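Local coordinates for hypothetical protein ST1511 (PDB 2EKM), which is of unknown function but belongs to the adenosine-specific kinase family and may act as an adenosine monophosphate-protein transferase, at residues Ile5-Val10 and Pro116-Val121; Val18-Ser23 and Thr83-Ile88; Ile26-Asp31 and Val103-Arg108. One frame throughout, in Å; residues are numbered along the deposited sequence.

Contact 1 (Ile5-Val10 and Pro116-Val121); sequences IDVIRV and PLQVLV
The antiparallel ladder between strand 4-10 and strand 117-123 sets Ile8 against Val119 as a hydrogen-bonded pair, and it illustrates how two strands more than a hundred residues apart can lie side by side in a sheet, one face turned to the protein's own helix, the other to a second subunit. Asp6 with Val121 forms a second such pair; the hydrogen bond from Asp6 N to Val121 O, 2.8 Å, is almost straight at 177°. Ile8 and Val119 exchange a further two bonds, with Ile8 N 2.8 Å from Val119 O. One residue beyond Val119, toward Leu117, the CA of Gln118 approaches Ile8 O at 3.1 Å, a CA-H...O contact.

One face is mostly apolar, Asp6 at its end being paired with Arg128. CG1 of Ile8, placed beside its own backbone N (chi1 -56°), reaches diagonally to CG2 of Val121 at 3.8 Å, while CG2 of Val10 presses on CG2 of Val119 at 3.5 Å, tighter than usual for two methyl groups. In this three-stranded antiparallel sheet, where strand 117-123 is central and strand 128-135 is its other neighbour, that face packs on helix 65-78 through Lys77, Thr74 and Ile78.

The opposite face carries Val7, Arg9, Gln118 and Leu120 and meets the second subunit. Val7 and Leu120 stand side by side, methyl to methyl. The Arg9 chain, bent at both chi2 (59°) and chi3, folds back so that its guanidinium lies with one face over CG of Gln118. From there NH1 bonds to Gln126 of the second subunit and donates to a water at 2.9 Å from NH1. The same water accepts from Leu117 N and donates to Val10 O, 2.6 Å away, joining the end of one strand to the start of the other.

Contact 2 (Val18-Ser23 and Thr83-Ile88); sequences VIIGQS and TFVIYI
This is a buried strand-to-strand contact near the centre of the chain, where strand 16-22 runs antiparallel to strand 83-89 inside a five-stranded sheet with helices packed on both faces. It shows how an aromatic ring can exploit a glycine across a ladder. Ile19 pairs with Ile86 and Gly21 with Phe84, each through two backbone hydrogen bonds. The Ile19 N to Ile86 O bond, 2.7 Å long, lies in the carbonyl plane, whereas Phe84 N approaches Gly21 O from above that carbonyl's plane, 50° out of it.

Phe84 takes the crowded position between its own N and carbonyl carbon (chi1 72°), which swings the ring across to strand 16-22 and lays one face on Gly21. The Gly21 CA sits 3.8 Å from the ring centroid in a CH-pi contact, and a side chain on Gly21 would collide with CZ. Further along the ring, CD2 of Phe84 meets CB of Ser23 at 3.7 Å. A leucine in place of Phe84 would probably leave the Gly21 backbone without its flat cover and open a gap between Ser23 and Ile100 of helix 93-101, which packs on this same face.

The other face, with Val18, Ile20, Val85 and Tyr87, is turned to helix 65-78. Ile20 and Thr83 bring their CG2 methyls together at 3.9 Å, and the Tyr87 hydroxyl is anchored by Thr74 and by Glu11 O. These bonds probably help to keep the ring beside Val18, whose CG2 extends anti to the backbone N and also touches CG1 of Val85; that CG2 methyl stands over the Tyr87 face, 3.7 Å from the ring centroid and 14° off its normal.

Contact 3 (Ile26-Asp31 and Val103-Arg108); sequences IKTVED and VEEVVR
A salt-bridge network of four residues joins Lys27 and Asp31, around the first turn of helix 28-37, to Glu104 and Glu105 in the type I turn Val103-Val106, an example of one ammonium group serving several carboxylates. The Lys27 chain, extended at first (chi1 -167°) and then bent at chi3 and chi4, curls its NZ into their midst. There NZ donates to Glu104 OE2 at 2.7 Å, meeting that oxygen on its anti side. A bond to Asp31 OD2, 2.9 Å from NZ, arrives on the syn side, and a weak third one runs to Glu105 OE2 at 2.8 Å.

The acids themselves are crowded. Asp31 OD2 and Glu105 OE1 are 2.7 Å apart, close enough that one acid probably holds a proton; the carboxylate planes are turned 56° against each other. The lysine charge would offset the remaining negative charge, and Asp31 OD1 has a salt bridge of its own with Lys161 of the third subunit.

Side-chain packing surrounds the charges. The side chain of Glu105 bends at chi2 (97°) and slides past Thr28 in the opposite direction, its CB 3.4 Å from Thr28 OG1, a hydroxyl that is itself hydrogen-bonded to Ser23. Nearby, CG1 of Val103 rests against CB of Asp31 at 3.9 Å, and Val103 also packs onto Leu32 and Thr35 of the same helix. The turn thus lies along the first turn of helix 28-37, between the end of helix 93-101 and the beginning of strand 108-113, while Thr28 and Val29 face Phe49 of strand 44-50.

How the contacts relate
Contacts 1 and 2 are both antiparallel ladders, but in different sheets. Contact 2 is wholly buried close to the centre of the chain; contact 1 lies farther out and borders the second subunit. Both use helix 65-78 as a shared cover, and they touch directly where Leu117 and Val119 meet Val18 and Ile20. Contact 3, largely buried although far from the chain centre, borders the third subunit and relies on charge pairing between a helix start and a loop rather than on ladder bonds and largely apolar faces. It adjoins contact 2 through Ser23 and Thr28 and through Gln22 with Val107, whereas contacts 1 and 3 stay about 9 Å apart at their nearest atoms.

Contact 1 (Ile5-Val10 and Pro116-Val121)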
ATOM      1  N   ILE A   5       8.742  19.077   1.109  1.00 24.70           N
ATOM      2  CA  ILE A   5       8.877  17.737   1.661  1.00 26.30           C
ATOM      3  C   ILE A   5       9.649  17.771   2.975  1.00 27.11           C
ATOM      4  O   ILE A   5      10.754  18.310   3.047  1.00 26.97           O
ATOM      5  CB  ILE A   5       9.602  16.787   0.681  1.00 26.54           C
ATOM      6  CG1 ILE A   5       8.776  16.629  -0.599  1.00 26.46           C
ATOM      7  CG2 ILE A   5       9.817  15.423   1.339  1.00 25.46           C
ATOM      8  CD1 ILE A   5       9.420  15.721  -1.637  1.00 26.64           C
ATOM      9  N   ASP A   6       9.051  17.198   4.013  1.00 27.09           N
ATOM     10  CA  ASP A   6       9.664  17.141   5.337  1.00 27.82           C
ATOM     11  C   ASP A   6      10.116  15.721   5.645  1.00 27.18           C
ATOM     12  O   ASP A   6       9.491  14.753   5.209  1.00 25.67           O
ATOM     13  CB  ASP A   6       8.663  17.591   6.404  1.00 30.87           C
ATOM     14  CG  ASP A   6       8.363  19.075   6.336  1.00 35.49           C
ATOM     15  OD1 ASP A   6       9.133  19.813   5.690  1.00 37.87           O
ATOM     16  OD2 ASP A   6       7.359  19.508   6.937  1.00 39.74           O
ATOM     17  N   VAL A   7      11.211  15.606   6.387  1.00 25.05           N
ATOM     18  CA  VAL A   7      11.750  14.309   6.778  1.00 23.55           C
ATOM     19  C   VAL A   7      11.525  14.180   8.278  1.00 23.01           C
ATOM     20  O   VAL A   7      12.175  14.863   9.065  1.00 24.79           O
ATOM     21  CB  VAL A   7      13.261  14.212   6.483  1.00 23.54           C
ATOM     22  CG1 VAL A   7      13.781  12.830   6.870  1.00 21.70           C
ATOM     23  CG2 VAL A   7      13.519  14.498   5.005  1.00 22.81           C
ATOM     24  N   ILE A   8      10.605  13.305   8.664  1.00 22.04           N
ATOM     25  CA  ILE A   8      10.264  13.105  10.069  1.00 22.60           C
ATOM     26  C   ILE A   8      10.965  11.914  10.723  1.00 22.03           C
ATOM     27  O   ILE A   8      10.851  10.782  10.252  1.00 20.17           O
ATOM     28  CB  ILE A   8       8.731  12.910  10.230  1.00 24.34           C
ATOM     29  CG1 ILE A   8       7.988  14.102   9.620  1.00 25.49           C
ATOM     30  CG2 ILE A   8       8.368  12.739  11.701  1.00 23.99           C
ATOM     31  CD1 ILE A   8       8.358  15.439  10.227  1.00 25.64           C
ATOM     32  N   ARG A   9      11.681  12.180  11.812  1.00 21.22           N
ATOM     33  CA  ARG A   9      12.377  11.137  12.557  1.00 22.17           C
ATOM     34  C   ARG A   9      11.399  10.462  13.511  1.00 22.43           C
ATOM     35  O   ARG A   9      10.789  11.122  14.351  1.00 23.33           O
ATOM     36  CB  ARG A   9      13.541  11.732  13.359  1.00 23.47           C
ATOM     37  CG  ARG A   9      14.157  10.771  14.384  1.00 25.22           C
ATOM     38  CD  ARG A   9      14.701   9.499  13.737  1.00 24.83           C
ATOM     39  NE  ARG A   9      15.806   9.781  12.821  1.00 27.26           N
ATOM     40  CZ  ARG A   9      16.326   8.895  11.975  1.00 26.22           C
ATOM     41  NH1 ARG A   9      15.844   7.659  11.928  1.00 24.84           N
ATOM     42  NH2 ARG A   9      17.316   9.248  11.169  1.00 25.90           N
ATOM     43  N   VAL A  10      11.254   9.148  13.376  1.00 20.94           N
ATOM     44  CA  VAL A  10      10.348   8.384  14.227  1.00 21.43           C
ATOM     45  C   VAL A  10      11.117   7.720  15.366  1.00 21.85           C
ATOM     46  O   VAL A  10      12.033   6.936  15.125  1.00 22.04           O
ATOM     47  CB  VAL A  10       9.613   7.290  13.410  1.00 20.27           C
ATOM     48  CG1 VAL A  10       8.796   6.396  14.340  1.00 18.75           C
ATOM     49  CG2 VAL A  10       8.705   7.944  12.368  1.00 17.83           C
ATOM     50  N   PRO A 116      16.013   2.242  12.471  1.00 20.77           N
ATOM     51  CA  PRO A 116      15.893   3.686  12.443  1.00 21.60           C
ATOM     52  C   PRO A 116      14.933   4.055  11.305  1.00 20.58           C
ATOM     53  O   PRO A 116      15.085   3.533  10.197  1.00 18.46           O
ATOM     54  CB  PRO A 116      17.327   4.221  12.154  1.00 20.89           C
ATOM     55  CG  PRO A 116      18.156   3.176  12.840  1.00 22.81           C
ATOM     56  CD  PRO A 116      17.461   1.886  12.442  1.00 21.15           C
ATOM     57  N   LEU A 117      13.934   4.888  11.575  1.00 19.71           N
ATOM     58  CA  LEU A 117      12.933   5.183  10.559  1.00 18.30           C
ATOM     59  C   LEU A 117      12.610   6.654  10.350  1.00 19.67           C
ATOM     60  O   LEU A 117      12.467   7.418  11.304  1.00 17.88           O
ATOM     61  CB  LEU A 117      11.638   4.439  10.901  1.00 18.01           C
ATOM     62  CG  LEU A 117      10.416   4.643   9.997  1.00 19.28           C
ATOM     63  CD1 LEU A 117      10.607   3.889   8.688  1.00 16.99           C
ATOM     64  CD2 LEU A 117       9.160   4.139  10.718  1.00 16.72           C
ATOM     65  N   GLN A 118      12.487   7.033   9.081  1.00 19.13           N
ATOM     66  CA  GLN A 118      12.135   8.394   8.704  1.00 17.96           C
ATOM     67  C   GLN A 118      10.858   8.323   7.869  1.00 18.85           C
ATOM     68  O   GLN A 118      10.715   7.447   7.013  1.00 16.49           O
ATOM     69  CB  GLN A 118      13.236   9.032   7.853  1.00 17.91           C
ATOM     70  CG  GLN A 118      14.484   9.471   8.603  1.00 16.94           C
ATOM     71  CD  GLN A 118      15.546  10.012   7.661  1.00 18.49           C
ATOM     72  OE1 GLN A 118      16.363  10.857   8.036  1.00 20.93           O
ATOM     73  NE2 GLN A 118      15.542   9.518   6.429  1.00 17.85           N
ATOM     74  N   VAL A 119       9.928   9.236   8.127  1.00 17.80           N
ATOM     75  CA  VAL A 119       8.690   9.286   7.365  1.00 17.00           C
ATOM     76  C   VAL A 119       8.764  10.544   6.510  1.00 18.25           C
ATOM     77  O   VAL A 119       9.025  11.635   7.019  1.00 17.30           O
ATOM     78  CB  VAL A 119       7.449   9.344   8.288  1.00 16.77           C
ATOM     79  CG1 VAL A 119       6.184   9.467   7.450  1.00 16.86           C
ATOM     80  CG2 VAL A 119       7.379   8.086   9.146  1.00 15.86           C
ATOM     81  N   LEU A 120       8.564  10.375   5.205  1.00 18.16           N
ATOM     82  CA  LEU A 120       8.613  11.478   4.255  1.00 17.08           C
ATOM     83  C   LEU A 120       7.215  12.059   4.107  1.00 18.66           C
ATOM     84  O   LEU A 120       6.289  11.374   3.675  1.00 17.09           O
ATOM     85  CB  LEU A 120       9.137  10.971   2.907  1.00 16.37           C
ATOM     86  CG  LEU A 120      10.489  10.247   2.999  1.00 18.14           C
ATOM     87  CD1 LEU A 120      10.821   9.592   1.674  1.00 15.76           C
ATOM     88  CD2 LEU A 120      11.579  11.228   3.407  1.00 19.91           C
ATOM     89  N   VAL A 121       7.073  13.333   4.457  1.00 19.68           N
ATOM     90  CA  VAL A 121       5.779  13.998   4.408  1.00 20.20           C
ATOM     91  C   VAL A 121       5.731  15.194   3.461  1.00 21.32           C
ATOM     92  O   VAL A 121       6.522  16.128   3.579  1.00 20.75           O
ATOM     93  CB  VAL A 121       5.375  14.476   5.822  1.00 20.77           C
ATOM     94  CG1 VAL A 121       3.964  15.041   5.805  1.00 19.37           C
ATOM     95  CG2 VAL A 121       5.487  13.324   6.806  1.00 18.97           C
TER
HETATM   96  O   HOH W   1      14.247   6.307  13.962  1.00 23.28           O

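Contact 2 (Val18-Ser23 and Thr83-Ile88)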
ATOM      1  N   VAL A  18       7.295  -0.239  15.552  1.00 17.94           N
ATOM      2  CA  VAL A  18       6.272   0.721  15.192  1.00 18.63           C
ATOM      3  C   VAL A  18       5.683   0.321  13.847  1.00 18.48           C
ATOM      4  O   VAL A  18       6.386  -0.196  12.981  1.00 18.44           O
ATOM      5  CB  VAL A  18       6.853   2.161  15.117  1.00 19.23           C
ATOM      6  CG1 VAL A  18       7.796   2.292  13.924  1.00 19.35           C
ATOM      7  CG2 VAL A  18       5.719   3.178  15.039  1.00 17.73           C
ATOM      8  N   ILE A  19       4.381   0.525  13.701  1.00 17.32           N
ATOM      9  CA  ILE A  19       3.673   0.221  12.465  1.00 17.23           C
ATOM     10  C   ILE A  19       2.892   1.481  12.106  1.00 17.58           C
ATOM     11  O   ILE A  19       2.067   1.959  12.890  1.00 19.15           O
ATOM     12  CB  ILE A  19       2.684  -0.954  12.639  1.00 17.66           C
ATOM     13  CG1 ILE A  19       3.446  -2.230  13.009  1.00 18.38           C
ATOM     14  CG2 ILE A  19       1.912  -1.179  11.334  1.00 18.10           C
ATOM     15  CD1 ILE A  19       2.549  -3.400  13.351  1.00 16.25           C
ATOM     16  N   ILE A  20       3.160   2.017  10.922  1.00 15.72           N
ATOM     17  CA  ILE A  20       2.502   3.234  10.471  1.00 16.03           C
ATOM     18  C   ILE A  20       1.753   2.998   9.165  1.00 16.11           C
ATOM     19  O   ILE A  20       2.272   2.368   8.243  1.00 17.05           O
ATOM     20  CB  ILE A  20       3.539   4.366  10.275  1.00 15.20           C
ATOM     21  CG1 ILE A  20       4.373   4.520  11.551  1.00 15.20           C
ATOM     22  CG2 ILE A  20       2.832   5.675   9.946  1.00 15.46           C
ATOM     23  CD1 ILE A  20       5.517   5.511  11.439  1.00 15.45           C
ATOM     24  N   GLY A  21       0.525   3.500   9.095  1.00 15.11           N
ATOM     25  CA  GLY A  21      -0.259   3.324   7.890  1.00 15.05           C
ATOM     26  C   GLY A  21      -1.269   4.428   7.659  1.00 14.82           C
ATOM     27  O   GLY A  21      -1.167   5.517   8.223  1.00 13.45           O
ATOM     28  N   GLN A  22      -2.257   4.133   6.825  1.00 15.05           N
ATOM     29  CA  GLN A  22      -3.302   5.087   6.495  1.00 16.84           C
ATOM     30  C   GLN A  22      -4.647   4.388   6.606  1.00 18.17           C
ATOM     31  O   GLN A  22      -4.793   3.229   6.203  1.00 17.75           O
ATOM     32  CB  GLN A  22      -3.102   5.598   5.073  1.00 17.89           C
ATOM     33  CG  GLN A  22      -4.036   6.706   4.655  1.00 18.61           C
ATOM     34  CD  GLN A  22      -3.801   7.104   3.215  1.00 21.23           C
ATOM     35  OE1 GLN A  22      -2.657   7.230   2.778  1.00 22.95           O
ATOM     36  NE2 GLN A  22      -4.879   7.304   2.466  1.00 21.18           N
ATOM     37  N   SER A  23      -5.628   5.105   7.136  1.00 18.76           N
ATOM     38  CA  SER A  23      -6.959   4.555   7.325  1.00 20.48           C
ATOM     39  C   SER A  23      -8.014   5.637   7.083  1.00 20.83           C
ATOM     40  O   SER A  23      -7.722   6.685   6.507  1.00 21.72           O
ATOM     41  CB  SER A  23      -7.074   4.024   8.759  1.00 19.48           C
ATOM     42  OG  SER A  23      -8.301   3.363   8.964  1.00 26.79           O
ATOM     43  N   THR A  83      -3.637   9.298   9.139  1.00 18.75           N
ATOM     44  CA  THR A  83      -2.477   8.457   9.403  1.00 18.52           C
ATOM     45  C   THR A  83      -2.702   7.754  10.742  1.00 17.85           C
ATOM     46  O   THR A  83      -3.234   8.353  11.678  1.00 17.03           O
ATOM     47  CB  THR A  83      -1.181   9.301   9.529  1.00 17.18           C
ATOM     48  OG1 THR A  83      -0.955  10.026   8.316  1.00 16.67           O
ATOM     49  CG2 THR A  83       0.019   8.402   9.803  1.00 19.22           C
ATOM     50  N   PHE A  84      -2.334   6.481  10.828  1.00 17.99           N
ATOM     51  CA  PHE A  84      -2.457   5.776  12.091  1.00 17.52           C
ATOM     52  C   PHE A  84      -1.070   5.264  12.461  1.00 19.42           C
ATOM     53  O   PHE A  84      -0.256   4.951  11.585  1.00 19.24           O
ATOM     54  CB  PHE A  84      -3.507   4.645  12.024  1.00 17.54           C
ATOM     55  CG  PHE A  84      -3.100   3.444  11.207  1.00 18.03           C
ATOM     56  CD1 PHE A  84      -2.242   2.482  11.733  1.00 18.00           C
ATOM     57  CD2 PHE A  84      -3.636   3.236   9.941  1.00 16.74           C
ATOM     58  CE1 PHE A  84      -1.928   1.328  11.009  1.00 15.35           C
ATOM     59  CE2 PHE A  84      -3.329   2.088   9.210  1.00 16.71           C
ATOM     60  CZ  PHE A  84      -2.472   1.131   9.749  1.00 16.13           C
ATOM     61  N   VAL A  85      -0.796   5.226  13.759  1.00 17.14           N
ATOM     62  CA  VAL A  85       0.491   4.781  14.266  1.00 17.93           C
ATOM     63  C   VAL A  85       0.274   3.780  15.388  1.00 18.46           C
ATOM     64  O   VAL A  85      -0.529   4.016  16.292  1.00 19.06           O
ATOM     65  CB  VAL A  85       1.321   5.969  14.825  1.00 17.41           C
ATOM     66  CG1 VAL A  85       2.629   5.458  15.431  1.00 17.76           C
ATOM     67  CG2 VAL A  85       1.613   6.967  13.715  1.00 13.99           C
ATOM     68  N   ILE A  86       0.989   2.663  15.315  1.00 18.02           N
ATOM     69  CA  ILE A  86       0.899   1.622  16.328  1.00 17.71           C
ATOM     70  C   ILE A  86       2.287   1.287  16.866  1.00 19.97           C
ATOM     71  O   ILE A  86       3.236   1.113  16.102  1.00 19.65           O
ATOM     72  CB  ILE A  86       0.305   0.305  15.761  1.00 17.54           C
ATOM     73  CG1 ILE A  86      -1.124   0.527  15.260  1.00 16.33           C
ATOM     74  CG2 ILE A  86       0.309  -0.764  16.844  1.00 15.75           C
ATOM     75  CD1 ILE A  86      -1.709  -0.691  14.550  1.00 15.64           C
ATOM     76  N   TYR A  87       2.395   1.216  18.187  1.00 19.06           N
ATOM     77  CA  TYR A  87       3.640   0.848  18.845  1.00 18.22           C
ATOM     78  C   TYR A  87       3.321  -0.431  19.601  1.00 17.44           C
ATOM     79  O   TYR A  87       2.282  -0.519  20.254  1.00 14.78           O
ATOM     80  CB  TYR A  87       4.084   1.935  19.829  1.00 17.29           C
ATOM     81  CG  TYR A  87       4.898   3.038  19.200  1.00 17.71           C
ATOM     82  CD1 TYR A  87       6.282   2.925  19.077  1.00 18.06           C
ATOM     83  CD2 TYR A  87       4.288   4.194  18.717  1.00 17.25           C
ATOM     84  CE1 TYR A  87       7.037   3.935  18.488  1.00 17.14           C
ATOM     85  CE2 TYR A  87       5.033   5.209  18.124  1.00 16.18           C
ATOM     86  CZ  TYR A  87       6.406   5.072  18.014  1.00 17.67           C
ATOM     87  OH  TYR A  87       7.148   6.067  17.423  1.00 17.20           O
ATOM     88  N   ILE A  88       4.196  -1.425  19.502  1.00 17.42           N
ATOM     89  CA  ILE A  88       3.976  -2.686  20.202  1.00 17.90           C
ATOM     90  C   ILE A  88       5.240  -3.156  20.906  1.00 19.54           C
ATOM     91  O   ILE A  88       6.352  -2.830  20.499  1.00 20.02           O
ATOM     92  CB  ILE A  88       3.505  -3.818  19.242  1.00 17.83           C
ATOM     93  CG1 ILE A  88       4.575  -4.093  18.182  1.00 17.27           C
ATOM     94  CG2 ILE A  88       2.171  -3.438  18.602  1.00 17.07           C
ATOM     95  CD1 ILE A  88       4.247  -5.256  17.257  1.00 14.22           C
TER

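Contact 3 (Ile26-Asp31 and Val103-Arg108)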
ATOM      1  N   ILE A  26     -13.616   7.153  11.984  1.00 18.52           N
ATOM      2  CA  ILE A  26     -13.259   7.128  13.398  1.00 19.66           C
ATOM      3  C   ILE A  26     -13.219   5.718  13.999  1.00 18.68           C
ATOM      4  O   ILE A  26     -12.515   5.482  14.985  1.00 16.71           O
ATOM      5  CB  ILE A  26     -14.245   8.003  14.219  1.00 22.50           C
ATOM      6  CG1 ILE A  26     -13.715   8.213  15.638  1.00 24.27           C
ATOM      7  CG2 ILE A  26     -15.612   7.342  14.271  1.00 18.90           C
ATOM      8  CD1 ILE A  26     -12.413   8.957  15.690  1.00 27.66           C
ATOM      9  N   LYS A  27     -13.958   4.784  13.401  1.00 17.53           N
ATOM     10  CA  LYS A  27     -14.004   3.406  13.903  1.00 16.66           C
ATOM     11  C   LYS A  27     -12.645   2.708  13.816  1.00 16.84           C
ATOM     12  O   LYS A  27     -12.453   1.614  14.351  1.00 14.84           O
ATOM     13  CB  LYS A  27     -15.066   2.590  13.146  1.00 16.90           C
ATOM     14  CG  LYS A  27     -15.405   1.249  13.814  1.00 14.84           C
ATOM     15  CD  LYS A  27     -16.772   0.712  13.375  1.00 16.07           C
ATOM     16  CE  LYS A  27     -16.771   0.191  11.938  1.00 16.24           C
ATOM     17  NZ  LYS A  27     -16.010  -1.093  11.783  1.00 13.79           N
ATOM     18  N   THR A  28     -11.702   3.351  13.135  1.00 18.04           N
ATOM     19  CA  THR A  28     -10.349   2.822  12.996  1.00 17.19           C
ATOM     20  C   THR A  28      -9.750   2.465  14.361  1.00 18.00           C
ATOM     21  O   THR A  28      -9.199   1.377  14.549  1.00 16.71           O
ATOM     22  CB  THR A  28      -9.422   3.866  12.322  1.00 16.83           C
ATOM     23  OG1 THR A  28      -9.765   3.988  10.937  1.00 15.02           O
ATOM     24  CG2 THR A  28      -7.952   3.471  12.465  1.00 16.94           C
ATOM     25  N   VAL A  29      -9.861   3.391  15.309  1.00 17.52           N
ATOM     26  CA  VAL A  29      -9.308   3.202  16.647  1.00 18.25           C
ATOM     27  C   VAL A  29      -9.810   1.958  17.377  1.00 17.62           C
ATOM     28  O   VAL A  29      -9.009   1.131  17.816  1.00 17.97           O
ATOM     29  CB  VAL A  29      -9.578   4.439  17.536  1.00 19.97           C
ATOM     30  CG1 VAL A  29      -8.887   4.278  18.883  1.00 19.91           C
ATOM     31  CG2 VAL A  29      -9.089   5.690  16.836  1.00 19.67           C
ATOM     32  N   GLU A  30     -11.124   1.821  17.516  1.00 16.98           N
ATOM     33  CA  GLU A  30     -11.664   0.656  18.212  1.00 19.17           C
ATOM     34  C   GLU A  30     -11.367  -0.644  17.470  1.00 17.96           C
ATOM     35  O   GLU A  30     -11.136  -1.672  18.097  1.00 17.78           O
ATOM     36  CB  GLU A  30     -13.179   0.792  18.433  1.00 21.72           C
ATOM     37  CG  GLU A  30     -13.581   1.990  19.284  1.00 28.85           C
ATOM     38  CD  GLU A  30     -14.960   1.833  19.912  1.00 31.75           C
ATOM     39  OE1 GLU A  30     -15.412   0.683  20.096  1.00 35.59           O
ATOM     40  OE2 GLU A  30     -15.587   2.862  20.237  1.00 31.95           O
ATOM     41  N   ASP A  31     -11.378  -0.601  16.140  1.00 17.30           N
ATOM     42  CA  ASP A  31     -11.098  -1.796  15.356  1.00 17.78           C
ATOM     43  C   ASP A  31      -9.643  -2.237  15.512  1.00 17.63           C
ATOM     44  O   ASP A  31      -9.333  -3.416  15.627  1.00 17.89           O
ATOM     45  CB  ASP A  31     -11.392  -1.482  13.888  1.00 16.37           C
ATOM     46  CG  ASP A  31     -12.875  -1.690  13.616  1.00 17.67           C
ATOM     47  OD1 ASP A  31     -13.637  -1.711  14.584  1.00 16.91           O
ATOM     48  OD2 ASP A  31     -13.251  -1.822  12.455  1.00 16.77           O
ATOM     49  N   VAL A 103      -8.192  -4.994   8.649  1.00 16.46           N
ATOM     50  CA  VAL A 103      -9.126  -4.082   9.299  1.00 16.20           C
ATOM     51  C   VAL A 103      -9.818  -3.318   8.173  1.00 17.30           C
ATOM     52  O   VAL A 103      -9.154  -2.672   7.361  1.00 15.72           O
ATOM     53  CB  VAL A 103      -8.391  -3.104  10.244  1.00 18.75           C
ATOM     54  CG1 VAL A 103      -9.329  -1.982  10.676  1.00 16.37           C
ATOM     55  CG2 VAL A 103      -7.891  -3.860  11.473  1.00 15.78           C
ATOM     56  N   GLU A 104     -11.148  -3.397   8.129  1.00 16.36           N
ATOM     57  CA  GLU A 104     -11.927  -2.760   7.066  1.00 17.06           C
ATOM     58  C   GLU A 104     -11.716  -1.269   6.812  1.00 17.15           C
ATOM     59  O   GLU A 104     -12.036  -0.788   5.722  1.00 17.17           O
ATOM     60  CB  GLU A 104     -13.423  -3.047   7.258  1.00 16.92           C
ATOM     61  CG  GLU A 104     -14.000  -2.668   8.618  1.00 18.89           C
ATOM     62  CD  GLU A 104     -15.470  -3.050   8.730  1.00 20.09           C
ATOM     63  OE1 GLU A 104     -15.859  -4.042   8.084  1.00 20.17           O
ATOM     64  OE2 GLU A 104     -16.228  -2.376   9.465  1.00 19.38           O
ATOM     65  N   GLU A 105     -11.191  -0.536   7.794  1.00 16.51           N
ATOM     66  CA  GLU A 105     -10.925   0.890   7.625  1.00 16.62           C
ATOM     67  C   GLU A 105      -9.538   1.144   7.026  1.00 17.05           C
ATOM     68  O   GLU A 105      -9.297   2.134   6.349  1.00 15.38           O
ATOM     69  CB  GLU A 105     -11.030   1.559   8.996  1.00 18.19           C
ATOM     70  CG  GLU A 105     -12.477   1.852   9.394  1.00 17.61           C
ATOM     71  CD  GLU A 105     -12.984   0.745  10.290  1.00 18.08           C
ATOM     72  OE1 GLU A 105     -12.169   0.023  10.847  1.00 16.92           O
ATOM     73  OE2 GLU A 105     -14.200   0.614  10.423  1.00 20.42           O
ATOM     74  N   VAL A 106      -8.604   0.238   7.304  1.00 16.41           N
ATOM     75  CA  VAL A 106      -7.227   0.384   6.834  1.00 15.71           C
ATOM     76  C   VAL A 106      -7.107   0.439   5.309  1.00 16.45           C
ATOM     77  O   VAL A 106      -7.587  -0.441   4.608  1.00 15.55           O
ATOM     78  CB  VAL A 106      -6.338  -0.763   7.392  1.00 15.08           C
ATOM     79  CG1 VAL A 106      -4.936  -0.707   6.789  1.00 14.66           C
ATOM     80  CG2 VAL A 106      -6.248  -0.650   8.911  1.00 16.70           C
ATOM     81  N   VAL A 107      -6.455   1.482   4.807  1.00 17.12           N
ATOM     82  CA  VAL A 107      -6.263   1.654   3.372  1.00 16.56           C
ATOM     83  C   VAL A 107      -4.938   1.026   2.935  1.00 17.21           C
ATOM     84  O   VAL A 107      -4.856   0.359   1.897  1.00 15.53           O
ATOM     85  CB  VAL A 107      -6.265   3.152   2.997  1.00 17.59           C
ATOM     86  CG1 VAL A 107      -6.002   3.324   1.505  1.00 22.10           C
ATOM     87  CG2 VAL A 107      -7.601   3.770   3.364  1.00 18.16           C
ATOM     88  N   ARG A 108      -3.905   1.239   3.740  1.00 16.00           N
ATOM     89  CA  ARG A 108      -2.585   0.698   3.450  1.00 17.91           C
ATOM     90  C   ARG A 108      -1.655   0.919   4.630  1.00 18.14           C
ATOM     91  O   ARG A 108      -1.983   1.666   5.558  1.00 16.24           O
ATOM     92  CB  ARG A 108      -1.989   1.372   2.217  1.00 19.85           C
ATOM     93  CG  ARG A 108      -1.914   2.883   2.327  1.00 22.98           C
ATOM     94  CD  ARG A 108      -1.136   3.463   1.167  1.00 25.96           C
ATOM     95  NE  ARG A 108      -1.342   4.899   1.066  1.00 24.93           N
ATOM     96  CZ  ARG A 108      -0.642   5.699   0.274  1.00 25.68           C
ATOM     97  NH1 ARG A 108       0.321   5.202  -0.490  1.00 24.61           N
ATOM     98  NH2 ARG A 108      -0.914   6.996   0.244  1.00 25.34           N
TER